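Local structure of conserved hypothetical exported protein (Bacteroides fragilis, 4JJA) at residues 6-10 with 140-144; 149-155 with 167-173; 202-208 with 366-371; 300-304 with 347-351. The protein is of unknown function but may be an exo-beta-N-acetylmuramidase acting on peptidoglycan. All coordinates share one frame; numbering follows the deposited sequence. Where two conformers were deposited one is given.

Overall arrangement
The four contacts fall into two pairs, one beside a Rossmann-like parallel sheet and one toward the helices of the C-terminal half. Contacts 1 and 3 lie beside that sheet with centres about 11 Å apart, and Asp141 OD2 of contact 1 meets Tyr368 OH of contact 3 at 2.6 Å. Contacts 2 and 4 form a second pair, also about 11 Å between centres, joined where Asp151 OD1 lies 2.8 Å from Trp351 NE1. Contact 2 touches contact 3 through Gly173 and His207, whereas contacts 1 and 4 come no nearer than about 12 Å between atoms. A glycerol, probably from the crystallisation liquor, lies about 4 Å from the side chain of Pro167 in contact 2.

Contact 1: residues 6-10 with 140-144; sequences VIIGA and LDRPN
Gly9 and Ile8 lie across Asp141 and Arg142 at the C-terminal end of strand 136-140, where the chain leaves a parallel sheet of Rossmann-like strand order. The one direct hydrogen bond between the segments runs from Gly9 N to Asp141 O, 2.9 Å long with an N-H...O angle of 164° and the donor in the carbonyl plane. A water adds a second polar link: it accepts from Ala10 N at 2.8 Å and lies within donating distance of the same Asp141 O. The carboxylate of Asp141 leads away from 6-10, toward Tyr368, Thr175 and the backbone N of Gly177.

Apolar contacts flank this polar centre. On one flank Val6 CG1 meets Pro143 CG at 3.8 Å, the two side chains sliding past each other, and Ile8 CG2 packs on Pro143 CD at 3.9 Å. On the other, Ala10 CB touches Leu140 CD1, also at 3.9 Å, close to the sheet.

The third kind of interaction is alkyl on guanidinium. Arg142 reaches out with an extended chain, its NE paired with Asp108 and its NH2 bonded to Met34 O, which fixes the plane of the group. Ile8 has CG1 between its backbone N and carbonyl carbon (chi1 64°), which sends the terminal methyl over one face, CD1 standing 3.2 Å above that plane, nearest to NH1.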
loop_
_atom_site.group_PDB
_atom_site.type_symbol
_atom_site.label_atom_id
_atom_site.label_comp_id
_atom_site.label_asym_id
_atom_site.label_seq_id
_atom_site.Cartn_x
_atom_site.Cartn_y
_atom_site.Cartn_z
ATOM N N VAL A 6 -16.041 -5.174 -11.370
ATOM C CA VAL A 6 -15.573 -3.813 -11.114
ATOM C C VAL A 6 -15.160 -3.148 -12.411
ATOM O O VAL A 6 -14.465 -3.744 -13.211
ATOM C CB VAL A 6 -14.388 -3.802 -10.115
ATOM C CG1 VAL A 6 -13.802 -2.404 -10.041
ATOM C CG2 VAL A 6 -14.849 -4.251 -8.752
ATOM N N ILE A 7 -15.554 -1.895 -12.578
ATOM C CA ILE A 7 -15.073 -1.082 -13.695
ATOM C C ILE A 7 -14.218 0.015 -13.044
ATOM O O ILE A 7 -14.712 0.903 -12.350
ATOM C CB ILE A 7 -16.226 -0.468 -14.518
ATOM C CG1 ILE A 7 -17.174 -1.533 -15.036
ATOM C CG2 ILE A 7 -15.701 0.413 -15.644
ATOM C CD1 ILE A 7 -18.454 -0.969 -15.687
ATOM N N ILE A 8 -12.920 -0.052 -13.263
ATOM C CA ILE A 8 -12.019 0.913 -12.648
ATOM C C ILE A 8 -12.193 2.290 -13.302
ATOM O O ILE A 8 -12.756 2.426 -14.399
ATOM C CB ILE A 8 -10.556 0.464 -12.713
ATOM C CG1 ILE A 8 -10.061 0.384 -14.157
ATOM C CG2 ILE A 8 -10.338 -0.863 -11.921
ATOM C CD1 ILE A 8 -8.549 0.144 -14.279
ATOM N N GLY A 9 -11.726 3.332 -12.624
ATOM C CA GLY A 9 -11.829 4.686 -13.130
ATOM C C GLY A 9 -11.246 4.804 -14.545
ATOM O O GLY A 9 -11.826 5.461 -15.394
ATOM N N ALA A 10 -10.053 4.235 -14.764
ATOM C CA ALA A 10 -9.340 4.432 -16.035
ATOM C C ALA A 10 -10.095 3.859 -17.227
ATOM O O ALA A 10 -9.877 4.307 -18.355
ATOM C CB ALA A 10 -7.945 3.872 -15.967
ATOM N N LEU A 140 -7.917 8.377 -11.026
ATOM C CA LEU A 140 -8.680 7.307 -11.699
ATOM C C LEU A 140 -8.691 6.169 -10.703
ATOM O O LEU A 140 -7.663 5.482 -10.528
ATOM C CB LEU A 140 -8.019 6.972 -13.035
ATOM C CG LEU A 140 -7.909 8.139 -14.002
ATOM C CD1 LEU A 140 -7.181 7.651 -15.259
ATOM C CD2 LEU A 140 -9.263 8.802 -14.306
ATOM N N ASP A 141 -9.773 6.020 -9.954
ATOM C CA ASP A 141 -9.675 5.181 -8.762
ATOM C C ASP A 141 -9.567 3.713 -9.126
ATOM O O ASP A 141 -10.104 3.263 -10.171
ATOM C CB ASP A 141 -10.856 5.426 -7.825
ATOM C CG ASP A 141 -10.512 5.432 -6.353
ATOM O OD1 ASP A 141 -9.334 5.562 -5.978
ATOM O OD2 ASP A 141 -11.522 5.390 -5.572
ATOM N N ARG A 142 -8.883 2.960 -8.278
ATOM C CA ARG A 142 -8.815 1.512 -8.346
ATOM C C ARG A 142 -9.200 0.969 -6.982
ATOM O O ARG A 142 -9.047 1.636 -5.971
ATOM C CB ARG A 142 -7.440 1.005 -8.758
ATOM C CG ARG A 142 -7.081 1.369 -10.195
ATOM C CD ARG A 142 -5.736 0.807 -10.625
ATOM N NE ARG A 142 -5.444 1.288 -11.988
ATOM C CZ ARG A 142 -5.434 0.559 -13.083
ATOM N NH1 ARG A 142 -5.613 -0.759 -13.033
ATOM N NH2 ARG A 142 -5.205 1.153 -14.246
ATOM N N PRO A 143 -9.690 -0.267 -6.954
ATOM C CA PRO A 143 -10.053 -0.859 -5.676
ATOM C C PRO A 143 -8.918 -0.994 -4.690
ATOM O O PRO A 143 -7.766 -1.090 -5.096
ATOM C CB PRO A 143 -10.579 -2.264 -6.063
ATOM C CG PRO A 143 -11.097 -2.082 -7.425
ATOM C CD PRO A 143 -10.091 -1.143 -8.065
ATOM N N ASN A 144 -9.279 -1.003 -3.410
ATOM C CA ASN A 144 -8.367 -1.419 -2.362
ATOM C C ASN A 144 -8.646 -2.894 -2.115
ATOM O O ASN A 144 -9.749 -3.223 -1.679
ATOM C CB ASN A 144 -8.626 -0.576 -1.111
ATOM C CG ASN A 144 -7.736 -0.940 0.052
ATOM O OD1 ASN A 144 -7.056 -1.978 0.031
ATOM N ND2 ASN A 144 -7.796 -0.111 1.108
HETATM O O HOH W 1 -8.336 3.376 -12.742
#

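Contact 2: residues 149-155 with 167-173; sequences YVDGPIL and PIPIVHG
The Tyr149 ring carries a methyl of Val171 on one face: CG1 stands 3.7 Å from the ring centroid and 9° off the normal, a CH-pi contact over the centre. Val171 CG2 reaches the phenol end, 3.7 Å from Tyr149 OH, and Asp151 OD2 lies at the ring edge, in plane. With CG1 anti to its backbone N (chi1 172°), Val171 presents both methyls to the tyrosine, the two side chains crossing at about a right angle.

Behind the ring the backbones form a single antiparallel bridge, the hydrogen-bonded pair Asp151-Val171. Asp151 N gives to Val171 O on a lone pair, and Val171 N returns a nearly straight bond to Asp151 O, both 2.9 Å long. Ile170 and Val171 together face Asp151, a classic beta bulge. Farther along, Leu155 N bonds to Ile168 O at 3.1 Å, its donor well above the carbonyl plane. Prolines fill the seam alongside these bonds: Pro169 CG packs on Val150 CG1 at 3.7 Å, and Pro153 CD lies beside Ile170 CD1 at 3.8 Å. The buried carbonyl oxygens of Tyr149 and Gly152 have no hydrogen-bond partner in the model.

The carboxylate of Asp151 turns from the bridge to Trp351 NE1, tying this loop pair to the C-terminal half. Helix 352-362 packs on Val150, Ile168 and Pro169 through Val355 and Phe358, while Pro231 of helix 224-233 touches Tyr149 and Val171.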
loop_
_atom_site.group_PDB
_atom_site.type_symbol
_atom_site.label_atom_id
_atom_site.label_comp_id
_atom_site.label_asym_id
_atom_site.label_seq_id
_atom_site.Cartn_x
_atom_site.Cartn_y
_atom_site.Cartn_z
ATOM N N TYR A 149 -12.089 -3.908 5.382
ATOM C CA TYR A 149 -12.001 -3.734 6.821
ATOM C C TYR A 149 -11.079 -2.610 7.156
ATOM O O TYR A 149 -10.365 -2.091 6.313
ATOM C CB TYR A 149 -11.607 -5.018 7.542
ATOM C CG TYR A 149 -10.199 -5.533 7.375
ATOM C CD1 TYR A 149 -9.677 -5.902 6.148
ATOM C CD2 TYR A 149 -9.378 -5.693 8.510
ATOM C CE1 TYR A 149 -8.361 -6.447 6.067
ATOM C CE2 TYR A 149 -8.123 -6.223 8.420
ATOM C CZ TYR A 149 -7.622 -6.622 7.207
ATOM O OH TYR A 149 -6.381 -7.198 7.169
ATOM N N VAL A 150 -11.092 -2.243 8.439
ATOM C CA VAL A 150 -10.221 -1.247 9.060
ATOM C C VAL A 150 -9.621 -1.948 10.286
ATOM O O VAL A 150 -10.350 -2.616 11.036
ATOM C CB VAL A 150 -10.989 0.016 9.452
ATOM C CG1 VAL A 150 -10.067 1.051 10.123
ATOM C CG2 VAL A 150 -11.704 0.599 8.218
ATOM N N ASP A 151 -8.305 -1.823 10.498
ATOM C CA ASP A 151 -7.706 -2.537 11.626
ATOM C C ASP A 151 -6.382 -1.921 12.013
ATOM O O ASP A 151 -5.668 -1.317 11.221
ATOM C CB ASP A 151 -7.509 -4.023 11.248
ATOM C CG ASP A 151 -7.664 -4.983 12.398
ATOM O OD1 ASP A 151 -7.922 -4.557 13.521
ATOM O OD2 ASP A 151 -7.513 -6.207 12.099
ATOM N N GLY A 152 -6.041 -2.168 13.271
ATOM C CA GLY A 152 -4.772 -1.763 13.830
ATOM C C GLY A 152 -4.835 -0.395 14.514
ATOM O O GLY A 152 -5.778 0.360 14.337
ATOM N N PRO A 153 -3.821 -0.097 15.342
ATOM C CA PRO A 153 -3.752 1.195 15.976
ATOM C C PRO A 153 -3.661 2.332 14.969
ATOM O O PRO A 153 -3.015 2.174 13.925
ATOM C CB PRO A 153 -2.449 1.126 16.796
ATOM C CG PRO A 153 -1.982 -0.211 16.755
ATOM C CD PRO A 153 -2.629 -0.903 15.596
ATOM N N ILE A 154 -4.225 3.481 15.304
ATOM C CA ILE A 154 -3.930 4.706 14.568
ATOM C C ILE A 154 -2.478 5.074 14.845
ATOM O O ILE A 154 -2.027 5.028 15.981
ATOM C CB ILE A 154 -4.912 5.843 14.948
ATOM C CG1 ILE A 154 -6.380 5.493 14.511
ATOM C CG2 ILE A 154 -4.481 7.175 14.351
ATOM C CD1 ILE A 154 -7.483 6.404 15.069
ATOM N N LEU A 155 -1.768 5.498 13.810
ATOM C CA LEU A 155 -0.380 5.867 13.953
ATOM C C LEU A 155 -0.230 7.069 14.872
ATOM O O LEU A 155 -0.794 8.115 14.603
ATOM C CB LEU A 155 0.209 6.197 12.600
ATOM C CG LEU A 155 1.661 6.605 12.544
ATOM C CD1 LEU A 155 2.595 5.574 13.127
ATOM C CD2 LEU A 155 2.026 6.920 11.112
ATOM N N PRO A 167 -2.124 9.894 10.132
ATOM C CA PRO A 167 -2.705 9.326 11.353
ATOM C C PRO A 167 -3.893 8.432 11.014
ATOM O O PRO A 167 -5.061 8.769 11.230
ATOM C CB PRO A 167 -3.077 10.571 12.178
ATOM C CG PRO A 167 -3.371 11.583 11.133
ATOM C CD PRO A 167 -2.459 11.334 9.975
ATOM N N ILE A 168 -3.555 7.271 10.495
ATOM C CA ILE A 168 -4.517 6.294 10.003
ATOM C C ILE A 168 -4.164 4.946 10.620
ATOM O O ILE A 168 -3.056 4.742 11.117
ATOM C CB ILE A 168 -4.581 6.259 8.456
ATOM C CG1 ILE A 168 -3.229 5.768 7.851
ATOM C CG2 ILE A 168 -4.986 7.592 7.896
ATOM C CD1 ILE A 168 -3.215 5.726 6.323
ATOM N N PRO A 169 -5.087 3.977 10.604
ATOM C CA PRO A 169 -4.808 2.637 11.097
ATOM C C PRO A 169 -3.862 1.882 10.152
ATOM O O PRO A 169 -3.510 2.383 9.081
ATOM C CB PRO A 169 -6.206 1.964 11.162
ATOM C CG PRO A 169 -7.201 3.116 11.137
ATOM C CD PRO A 169 -6.493 4.107 10.201
ATOM N N ILE A 170 -3.431 0.699 10.561
ATOM C CA ILE A 170 -2.579 -0.107 9.727
ATOM C C ILE A 170 -3.297 -0.455 8.429
ATOM O O ILE A 170 -2.741 -0.317 7.312
ATOM C CB ILE A 170 -2.086 -1.382 10.478
ATOM C CG1 ILE A 170 -1.160 -0.978 11.646
ATOM C CG2 ILE A 170 -1.388 -2.356 9.557
ATOM C CD1 ILE A 170 -0.716 -2.151 12.522
ATOM N N VAL A 171 -4.518 -0.987 8.560
ATOM C CA VAL A 171 -5.390 -1.318 7.425
ATOM C C VAL A 171 -6.420 -0.182 7.474
ATOM O O VAL A 171 -7.279 -0.146 8.362
ATOM C CB VAL A 171 -6.009 -2.714 7.603
ATOM C CG1 VAL A 171 -7.082 -2.929 6.485
ATOM C CG2 VAL A 171 -4.962 -3.824 7.616
ATOM N N HIS A 172 -6.322 0.754 6.528
ATOM C CA HIS A 172 -7.157 1.952 6.557
ATOM C C HIS A 172 -8.503 1.767 5.841
ATOM O O HIS A 172 -9.435 2.550 6.068
ATOM C CB HIS A 172 -6.382 3.166 6.029
ATOM C CG HIS A 172 -5.775 2.943 4.685
ATOM N ND1 HIS A 172 -6.535 2.866 3.534
ATOM C CD2 HIS A 172 -4.476 2.829 4.312
ATOM C CE1 HIS A 172 -5.709 2.723 2.507
ATOM N NE2 HIS A 172 -4.456 2.648 2.965
ATOM N N GLY A 173 -8.585 0.755 4.970
ATOM C CA GLY A 173 -9.783 0.425 4.300
ATOM C C GLY A 173 -10.245 1.312 3.169
ATOM O O GLY A 173 -11.369 1.183 2.730
#

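Contact 3: residues 202-208 with 366-371; sequences CKNYTHQ and LLYQDN
Tyr205 drives the edge of its ring into one face of Tyr368, a T-shaped pair with planes at 78° and centroids 4.8 Å apart. Tyr205 CD2 sits 3.5 Å above the centre of the Tyr368 ring, and Leu367 CB covers part of the opposite face. At the rim, in plane, lie Cys202 O and His207 NE2, so the phenol is boxed in from several sides. Its hydroxyl accepts from Cys202 N at 2.9 Å, while Cys202 SG stands obliquely 5.5 Å from the ring centroid. Beside this core, His207 N gives a bond to Gln369 O, 2.9 Å long and almost head-on to the carbonyl, and in the conformer described the imidazole brings its edge toward Tyr368 O and Gln369 O. Its ring nitrogens find Glu178 and Gly147 O outside the two segments.

The other side is looser and solvated. A water bridges Tyr205 O and Gln369 N in place of a direct backbone bond. A second water accepts from Gln208 NE2 and Gln369 NE2 and donates to Asp370 O, joining exposed amides that do not touch closely. Nearby the amides of Gln208 and C-terminal Asn371 stack with planes 10° apart, Gln208 CG lying 3.3 Å from Asn371 OD1.

The aromatic core thus anchors the C-terminal segment at Tyr368, three residues before its end. Since Tyr368 OH accepts a hydrogen bond from Cys202 N and also meets Asp141 OD2, its own hydrogen is probably directed to that carboxylate.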
loop_
_atom_site.group_PDB
_atom_site.type_symbol
_atom_site.label_atom_id
_atom_site.label_comp_id
_atom_site.label_asym_id
_atom_site.label_seq_id
_atom_site.Cartn_x
_atom_site.Cartn_y
_atom_site.Cartn_z
ATOM N N CYS A 202 -14.614 3.966 -9.114
ATOM C CA CYS A 202 -14.944 2.700 -9.709
ATOM C C CYS A 202 -16.462 2.496 -9.742
ATOM O O CYS A 202 -17.171 2.997 -8.866
ATOM C CB CYS A 202 -14.398 1.557 -8.871
ATOM S SG CYS A 202 -12.615 1.544 -8.643
ATOM N N LYS A 203 -16.913 1.708 -10.710
ATOM C CA LYS A 203 -18.303 1.227 -10.725
ATOM C C LYS A 203 -18.324 -0.224 -10.300
ATOM O O LYS A 203 -17.322 -0.930 -10.434
ATOM C CB LYS A 203 -18.931 1.358 -12.091
ATOM C CG LYS A 203 -19.022 2.809 -12.551
ATOM C CD LYS A 203 -19.666 2.932 -13.937
ATOM C CE LYS A 203 -20.070 4.349 -14.260
ATOM N NZ LYS A 203 -20.621 5.132 -13.114
ATOM N N ASN A 204 -19.466 -0.655 -9.774
ATOM C CA ASN A 204 -19.665 -2.029 -9.287
ATOM C C ASN A 204 -18.677 -2.369 -8.199
ATOM O O ASN A 204 -18.089 -3.438 -8.173
ATOM C CB ASN A 204 -19.600 -3.027 -10.440
ATOM C CG ASN A 204 -20.560 -2.688 -11.561
ATOM O OD1 ASN A 204 -21.683 -2.175 -11.322
ATOM N ND2 ASN A 204 -20.124 -2.956 -12.787
ATOM N N TYR A 205 -18.521 -1.423 -7.283
ATOM C CA TYR A 205 -17.535 -1.567 -6.190
ATOM C C TYR A 205 -18.088 -1.027 -4.883
ATOM O O TYR A 205 -18.581 0.099 -4.819
ATOM C CB TYR A 205 -16.243 -0.787 -6.544
ATOM C CG TYR A 205 -15.155 -0.939 -5.507
ATOM C CD1 TYR A 205 -14.569 -2.161 -5.236
ATOM C CD2 TYR A 205 -14.692 0.163 -4.797
ATOM C CE1 TYR A 205 -13.619 -2.260 -4.230
ATOM C CE2 TYR A 205 -13.710 0.055 -3.798
ATOM C CZ TYR A 205 -13.149 -1.156 -3.554
ATOM O OH TYR A 205 -12.182 -1.264 -2.546
ATOM N N THR A 206 -18.031 -1.869 -3.839
ATOM C CA THR A 206 -18.354 -1.488 -2.481
ATOM C C THR A 206 -17.158 -1.851 -1.614
ATOM O O THR A 206 -16.250 -2.584 -2.030
ATOM C CB THR A 206 -19.580 -2.254 -1.939
ATOM O OG1 THR A 206 -19.203 -3.608 -1.746
ATOM C CG2 THR A 206 -20.776 -2.123 -2.916
ATOM N N HIS A 207 -17.216 -1.438 -0.351
ATOM C CA HIS A 207 -16.244 -1.885 0.674
ATOM C C HIS A 207 -16.472 -3.297 1.224
ATOM O O HIS A 207 -15.914 -3.694 2.267
ATOM C CB HIS A 207 -16.129 -0.857 1.781
ATOM C CG HIS A 207 -15.420 0.380 1.355
ATOM N ND1 HIS A 207 -14.041 0.466 1.331
ATOM C CD2 HIS A 207 -15.883 1.568 0.898
ATOM C CE1 HIS A 207 -13.692 1.668 0.898
ATOM N NE2 HIS A 207 -14.788 2.354 0.618
ATOM N N GLN A 208 -17.286 -4.061 0.520
ATOM C CA GLN A 208 -17.249 -5.539 0.624
ATOM C C GLN A 208 -16.733 -6.268 -0.576
ATOM O O GLN A 208 -16.473 -7.475 -0.474
ATOM C CB GLN A 208 -18.656 -6.062 0.944
ATOM C CG GLN A 208 -19.076 -5.769 2.340
ATOM C CD GLN A 208 -20.449 -6.359 2.665
ATOM O OE1 GLN A 208 -20.572 -7.570 2.814
ATOM N NE2 GLN A 208 -21.458 -5.522 2.747
ATOM N N LEU A 366 -15.746 8.671 2.087
ATOM C CA LEU A 366 -15.960 7.446 1.350
ATOM C C LEU A 366 -16.710 7.731 0.073
ATOM O O LEU A 366 -17.559 8.602 0.001
ATOM C CB LEU A 366 -16.691 6.377 2.157
ATOM C CG LEU A 366 -15.985 5.938 3.441
ATOM C CD1 LEU A 366 -16.780 4.892 4.210
ATOM C CD2 LEU A 366 -14.498 5.493 3.210
ATOM N N LEU A 367 -16.356 6.999 -0.963
ATOM C CA LEU A 367 -16.960 7.108 -2.274
ATOM C C LEU A 367 -17.795 5.904 -2.645
ATOM O O LEU A 367 -18.447 5.862 -3.705
ATOM C CB LEU A 367 -15.877 7.310 -3.326
ATOM C CG LEU A 367 -15.139 8.650 -3.288
ATOM C CD1 LEU A 367 -13.895 8.587 -4.170
ATOM C CD2 LEU A 367 -16.084 9.805 -3.631
ATOM N N TYR A 368 -17.775 4.896 -1.780
ATOM C CA TYR A 368 -18.430 3.622 -2.036
ATOM C C TYR A 368 -19.115 3.196 -0.767
ATOM O O TYR A 368 -18.752 3.625 0.307
ATOM C CB TYR A 368 -17.379 2.530 -2.421
ATOM C CG TYR A 368 -16.422 3.047 -3.482
ATOM C CD1 TYR A 368 -16.809 3.134 -4.791
ATOM C CD2 TYR A 368 -15.143 3.431 -3.173
ATOM C CE1 TYR A 368 -15.941 3.630 -5.755
ATOM C CE2 TYR A 368 -14.288 3.938 -4.121
ATOM C CZ TYR A 368 -14.678 4.016 -5.417
ATOM O OH TYR A 368 -13.859 4.507 -6.408
ATOM N N GLN A 369 -20.088 2.306 -0.923
ATOM C CA GLN A 369 -20.809 1.770 0.204
ATOM C C GLN A 369 -19.871 1.244 1.265
ATOM O O GLN A 369 -18.975 0.465 0.962
ATOM C CB GLN A 369 -21.712 0.633 -0.283
ATOM C CG GLN A 369 -22.641 -0.016 0.717
ATOM C CD GLN A 369 -23.283 -1.200 0.104
ATOM O OE1 GLN A 369 -24.251 -1.051 -0.672
ATOM N NE2 GLN A 369 -22.761 -2.341 0.376
ATOM N N ASP A 370 -20.110 1.665 2.505
ATOM C CA ASP A 370 -19.279 1.284 3.617
ATOM C C ASP A 370 -19.500 -0.177 3.970
ATOM O O ASP A 370 -20.462 -0.821 3.515
ATOM C CB ASP A 370 -19.561 2.232 4.800
ATOM C CG ASP A 370 -18.473 2.332 5.814
ATOM O OD1 ASP A 370 -17.415 1.672 5.723
ATOM O OD2 ASP A 370 -18.677 3.148 6.743
ATOM N N ASN A 371 -18.605 -0.694 4.791
ATOM C CA ASN A 371 -18.823 -2.030 5.327
ATOM C C ASN A 371 -18.876 -1.973 6.805
ATOM O O ASN A 371 -19.955 -1.557 7.283
ATOM C CB ASN A 371 -17.801 -3.020 4.792
ATOM C CG ASN A 371 -18.054 -4.434 5.248
ATOM O OD1 ASN A 371 -19.203 -4.841 5.474
ATOM N ND2 ASN A 371 -17.008 -5.226 5.319
ATOM O OXT ASN A 371 -17.919 -2.334 7.498
HETATM O O HOH W 2 -20.597 1.554 -3.652
HETATM O O HOH W 3 -20.593 -2.844 1.879
#

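Contact 4: residues 300-304 with 347-351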
loop_
_atom_site.group_PDB
_atom_site.type_symbol
_atom_site.label_atom_id
_atom_site.label_comp_id
_atom_site.label_asym_id
_atom_site.label_seq_id
_atom_site.Cartn_x
_atom_site.Cartn_y
_atom_site.Cartn_z
ATOM N N LYS A 300 -9.913 -13.094 10.423
ATOM C CA LYS A 300 -9.053 -12.686 11.512
ATOM C C LYS A 300 -8.431 -11.312 11.347
ATOM O O LYS A 300 -7.920 -10.789 12.317
ATOM C CB LYS A 300 -7.945 -13.758 11.669
ATOM C CG LYS A 300 -8.564 -15.088 12.167
ATOM C CD LYS A 300 -7.538 -16.068 12.646
ATOM C CE LYS A 300 -8.145 -17.379 13.147
ATOM N NZ LYS A 300 -7.092 -18.386 13.536
ATOM N N GLY A 301 -8.415 -10.741 10.138
ATOM C CA GLY A 301 -7.802 -9.403 10.002
ATOM C C GLY A 301 -6.371 -9.427 10.472
ATOM O O GLY A 301 -5.654 -10.395 10.255
ATOM N N ILE A 302 -5.904 -8.346 11.089
ATOM C CA ILE A 302 -4.540 -8.363 11.634
ATOM C C ILE A 302 -4.491 -9.416 12.733
ATOM O O ILE A 302 -5.241 -9.349 13.692
ATOM C CB ILE A 302 -4.125 -7.008 12.154
ATOM C CG1 ILE A 302 -4.061 -5.978 11.019
ATOM C CG2 ILE A 302 -2.774 -7.078 12.915
ATOM C CD1 ILE A 302 -3.851 -4.535 11.490
ATOM N N ASN A 303 -3.622 -10.377 12.559
ATOM C CA ASN A 303 -3.513 -11.537 13.411
ATOM C C ASN A 303 -2.123 -11.549 14.030
ATOM O O ASN A 303 -1.147 -11.875 13.323
ATOM C CB ASN A 303 -3.757 -12.786 12.594
ATOM C CG ASN A 303 -3.776 -14.024 13.442
ATOM O OD1 ASN A 303 -3.504 -13.963 14.638
ATOM N ND2 ASN A 303 -4.082 -15.181 12.817
ATOM N N LEU A 304 -2.035 -11.214 15.323
ATOM C CA LEU A 304 -0.775 -11.201 16.059
ATOM C C LEU A 304 -0.289 -12.564 16.485
ATOM O O LEU A 304 0.781 -12.669 17.068
ATOM C CB LEU A 304 -0.848 -10.256 17.256
ATOM C CG LEU A 304 -1.144 -8.809 16.990
ATOM C CD1 LEU A 304 -1.343 -8.052 18.290
ATOM C CD2 LEU A 304 -0.037 -8.161 16.108
ATOM N N ILE A 347 -4.333 -7.853 22.971
ATOM C CA ILE A 347 -3.629 -6.744 22.349
ATOM C C ILE A 347 -4.508 -6.136 21.248
ATOM O O ILE A 347 -4.678 -4.901 21.192
ATOM C CB ILE A 347 -2.243 -7.199 21.790
ATOM C CG1 ILE A 347 -1.392 -7.725 22.938
ATOM C CG2 ILE A 347 -1.559 -6.020 21.082
ATOM C CD1 ILE A 347 -0.103 -8.406 22.477
ATOM N N LYS A 348 -5.072 -6.981 20.395
ATOM C CA LYS A 348 -5.907 -6.496 19.306
ATOM C C LYS A 348 -7.128 -5.722 19.847
ATOM O O LYS A 348 -7.507 -4.693 19.328
ATOM C CB LYS A 348 -6.294 -7.640 18.399
ATOM C CG LYS A 348 -7.319 -7.239 17.370
ATOM C CD LYS A 348 -7.323 -8.206 16.217
ATOM C CE LYS A 348 -8.287 -7.740 15.141
ATOM N NZ LYS A 348 -8.083 -8.445 13.886
ATOM N N ALA A 349 -7.734 -6.191 20.940
ATOM C CA ALA A 349 -8.856 -5.514 21.515
ATOM C C ALA A 349 -8.509 -4.087 21.937
ATOM O O ALA A 349 -9.369 -3.234 21.963
ATOM C CB ALA A 349 -9.414 -6.340 22.733
ATOM N N ARG A 350 -7.245 -3.824 22.285
ATOM C CA ARG A 350 -6.840 -2.516 22.759
ATOM C C ARG A 350 -7.013 -1.424 21.676
ATOM O O ARG A 350 -7.203 -0.270 22.015
ATOM C CB ARG A 350 -5.424 -2.549 23.323
ATOM C CG ARG A 350 -5.082 -1.276 24.061
ATOM C CD ARG A 350 -3.839 -1.397 24.861
ATOM N NE ARG A 350 -3.420 -0.119 25.424
ATOM C CZ ARG A 350 -2.352 -0.004 26.221
ATOM N NH1 ARG A 350 -1.694 -1.080 26.611
ATOM N NH2 ARG A 350 -1.940 1.188 26.624
ATOM N N TRP A 351 -6.930 -1.806 20.405
ATOM C CA TRP A 351 -7.087 -0.859 19.320
ATOM C C TRP A 351 -8.499 -0.786 18.758
ATOM O O TRP A 351 -8.740 -0.065 17.801
ATOM C CB TRP A 351 -6.035 -1.018 18.243
ATOM C CG TRP A 351 -6.068 -2.260 17.429
ATOM C CD1 TRP A 351 -7.046 -2.695 16.552
ATOM C CD2 TRP A 351 -5.012 -3.243 17.333
ATOM N NE1 TRP A 351 -6.645 -3.852 15.936
ATOM C CE2 TRP A 351 -5.392 -4.186 16.362
ATOM C CE3 TRP A 351 -3.760 -3.361 17.938
ATOM C CZ2 TRP A 351 -4.574 -5.253 15.993
ATOM C CZ3 TRP A 351 -2.936 -4.427 17.555
ATOM C CH2 TRP A 351 -3.354 -5.346 16.606
#
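Leu304 CD1 wedges between Ile347 and Trp351: it is pressed 3.5 Å from Ile347 CG2, tighter than usual van der Waals contact, and lies 3.8 Å from Trp351 CH2. The leucine and the indole come from opposite directions. Ile302 CG2 extends the patch along the same six-membered ring, 4.0 Å from Trp351 CZ2, while Lys348 O stands over one face of the indole.

At the margin of this patch Lys348 runs out fully extended, CG anti to its backbone N (chi1 172°), and its methylenes CD and CE pass Ile302 O. The ammonium NZ gives a hydrogen bond to that oxygen at 3.0 Å, the donor tilted 27° from the carbonyl plane, and lies 2.8 Å from Lys300 O. It also forms a salt bridge with Asp151 OD2, which accepts from Ile302 N as well. The carbonyl end of helix 294-300, left at Gly301 with positive phi, probably favours the positive charge here.

The contact thus joins the turn between helices 294-300 and 305-314 to the end of helix 344-350. Helix 333-339 backs the latter, Met337 and Ile338 touching Ile347 and Tyr333 touching Trp351.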